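Local coordinates for protein D-mandelate dehydrogenase (PDB 2W2L) that probably oxidises D-mandelate to the matching keto acid with NAD+, as a member of the D-isomer specific 2-hydroxyacid dehydrogenase family, at residues S80-A85 with R326-G331. Residues are numbered along the deposited sequence; the frame is centred on the assembly and turned at random.
Sequences SLKVFA and RFLLQG
The backbone carbonyl O of Lys82 lies at the edge of the Phe327 ring, near its plane and 3.9 Å from CE1, a polar touch in an otherwise apolar contact. Here the long helix 310-329 packs on the five-stranded parallel sheet at strand 83-86, a sheet distinct from the seven-stranded one of the Rossmann-type NAD-binding domain. Val83, a beta-branched residue suited to a strand, presents both methyls to the helix. Its CB and CG2 each lie 3.6 Å from Phe327 CD1, CG2 meeting the ring obliquely, while CG1 sits between Phe327 and Leu328 and touches both, 4.2 Å from Leu328 CD2. Phe327 has the length to span the gap between helix and strand: a chi1 of -159° carries the ring out from the helix until CD1 and CE1 reach Val83, and the two side chains pass each other pointing opposite ways. Replacing it with an alanine would probably open a gap beside Val83, leaving CB and CG2 without their aromatic cover. Leu328, buried, also rests on Phe27, beside strand 28-31. Lys82 suits this exposed border of the contact: its chain bends off and takes the amine away from the helix, while CB stays 4.1 Å from Leu328 CD2.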
loop_
_atom_site.group_PDB
_atom_site.type_symbol
_atom_site.label_atom_id
_atom_site.label_comp_id
_atom_site.label_asym_id
_atom_site.label_seq_id
_atom_site.Cartn_x
_atom_site.Cartn_y
_atom_site.Cartn_z
ATOM N N SER D 80 -39.157 21.337 18.976
ATOM C CA SER D 80 -38.415 20.939 20.142
ATOM C C SER D 80 -36.960 20.565 19.782
ATOM O O SER D 80 -36.086 20.577 20.637
ATOM C CB SER D 80 -39.104 19.743 20.829
ATOM O OG SER D 80 -39.388 18.700 19.904
ATOM N N LEU D 81 -36.714 20.241 18.519
ATOM C CA LEU D 81 -35.412 19.792 18.088
ATOM C C LEU D 81 -34.262 20.791 18.318
ATOM O O LEU D 81 -34.307 21.953 17.888
ATOM C CB LEU D 81 -35.471 19.302 16.648
ATOM C CG LEU D 81 -34.141 18.806 16.112
ATOM C CD1 LEU D 81 -33.540 17.776 17.015
ATOM C CD2 LEU D 81 -34.375 18.211 14.731
ATOM N N LYS D 82 -33.240 20.311 19.023
ATOM C CA LYS D 82 -32.089 21.121 19.444
ATOM C C LYS D 82 -30.795 20.772 18.703
ATOM O O LYS D 82 -29.995 21.648 18.425
ATOM C CB LYS D 82 -31.876 20.958 20.928
ATOM C CG LYS D 82 -32.983 21.554 21.744
ATOM C CD LYS D 82 -32.356 22.382 22.888
ATOM C CE LYS D 82 -32.716 21.882 24.283
ATOM N NZ LYS D 82 -34.054 22.355 24.761
ATOM N N VAL D 83 -30.590 19.494 18.362
ATOM C CA VAL D 83 -29.261 19.027 17.882
ATOM C C VAL D 83 -29.341 17.735 17.081
ATOM O O VAL D 83 -30.142 16.838 17.408
ATOM C CB VAL D 83 -28.310 18.871 19.080
ATOM C CG1 VAL D 83 -28.702 17.654 19.943
ATOM C CG2 VAL D 83 -26.854 18.820 18.654
ATOM N N PHE D 84 -28.543 17.654 16.016
ATOM C CA PHE D 84 -28.506 16.467 15.101
ATOM C C PHE D 84 -27.057 16.053 15.031
ATOM O O PHE D 84 -26.225 16.860 14.639
ATOM C CB PHE D 84 -28.962 16.826 13.672
ATOM C CG PHE D 84 -29.018 15.652 12.695
ATOM C CD1 PHE D 84 -29.804 15.744 11.548
ATOM C CD2 PHE D 84 -28.286 14.466 12.905
ATOM C CE1 PHE D 84 -29.898 14.674 10.619
ATOM C CE2 PHE D 84 -28.368 13.369 11.997
ATOM C CZ PHE D 84 -29.167 13.479 10.845
ATOM N N ALA D 85 -26.740 14.820 15.394
ATOM C CA ALA D 85 -25.359 14.353 15.309
ATOM C C ALA D 85 -25.192 13.148 14.404
ATOM O O ALA D 85 -25.904 12.160 14.509
ATOM C CB ALA D 85 -24.771 14.098 16.688
ATOM N N ARG D 326 -22.878 15.899 25.720
ATOM C CA ARG D 326 -22.362 17.199 26.090
ATOM C C ARG D 326 -23.371 18.331 25.881
ATOM O O ARG D 326 -23.476 19.210 26.716
ATOM C CB ARG D 326 -21.095 17.471 25.320
ATOM C CG ARG D 326 -20.006 16.445 25.612
ATOM C CD ARG D 326 -18.837 16.554 24.653
ATOM N NE ARG D 326 -18.452 17.954 24.392
ATOM C CZ ARG D 326 -17.581 18.658 25.118
ATOM N NH1 ARG D 326 -17.003 18.112 26.184
ATOM N NH2 ARG D 326 -17.274 19.899 24.761
ATOM N N PHE D 327 -24.117 18.293 24.777
ATOM C CA PHE D 327 -24.890 19.422 24.350
ATOM C C PHE D 327 -26.215 19.513 25.071
ATOM O O PHE D 327 -26.817 20.603 25.103
ATOM C CB PHE D 327 -25.135 19.356 22.820
ATOM C CG PHE D 327 -25.474 20.684 22.194
ATOM C CD1 PHE D 327 -26.703 20.885 21.586
ATOM C CD2 PHE D 327 -24.564 21.759 22.238
ATOM C CE1 PHE D 327 -27.034 22.134 20.974
ATOM C CE2 PHE D 327 -24.879 22.994 21.652
ATOM C CZ PHE D 327 -26.133 23.172 21.022
ATOM N N LEU D 328 -26.726 18.374 25.549
ATOM C CA LEU D 328 -28.049 18.331 26.193
ATOM C C LEU D 328 -27.964 18.136 27.689
ATOM O O LEU D 328 -28.785 18.665 28.410
ATOM C CB LEU D 328 -28.954 17.230 25.613
ATOM C CG LEU D 328 -29.500 17.262 24.170
ATOM C CD1 LEU D 328 -30.552 16.144 23.908
ATOM C CD2 LEU D 328 -30.102 18.604 23.813
ATOM N N LEU D 329 -27.004 17.351 28.173
ATOM C CA LEU D 329 -26.941 17.108 29.586
ATOM C C LEU D 329 -25.837 17.883 30.335
ATOM O O LEU D 329 -25.899 18.052 31.565
ATOM C CB LEU D 329 -26.826 15.630 29.869
ATOM C CG LEU D 329 -27.909 14.685 29.337
ATOM C CD1 LEU D 329 -27.413 13.300 29.669
ATOM C CD2 LEU D 329 -29.317 14.917 29.897
ATOM N N GLN D 330 -24.849 18.385 29.612
ATOM C CA GLN D 330 -23.659 18.869 30.294
ATOM C C GLN D 330 -23.465 20.356 30.125
ATOM O O GLN D 330 -22.610 20.941 30.762
ATOM C CB GLN D 330 -22.454 18.072 29.832
ATOM C CG GLN D 330 -22.600 16.600 30.188
ATOM C CD GLN D 330 -21.500 15.729 29.626
ATOM O OE1 GLN D 330 -20.379 16.188 29.368
ATOM N NE2 GLN D 330 -21.807 14.446 29.468
ATOM N N GLY D 331 -24.283 20.962 29.286
ATOM C CA GLY D 331 -24.109 22.354 28.974
ATOM C C GLY D 331 -22.766 22.691 28.335
ATOM O O GLY D 331 -22.301 23.835 28.414
#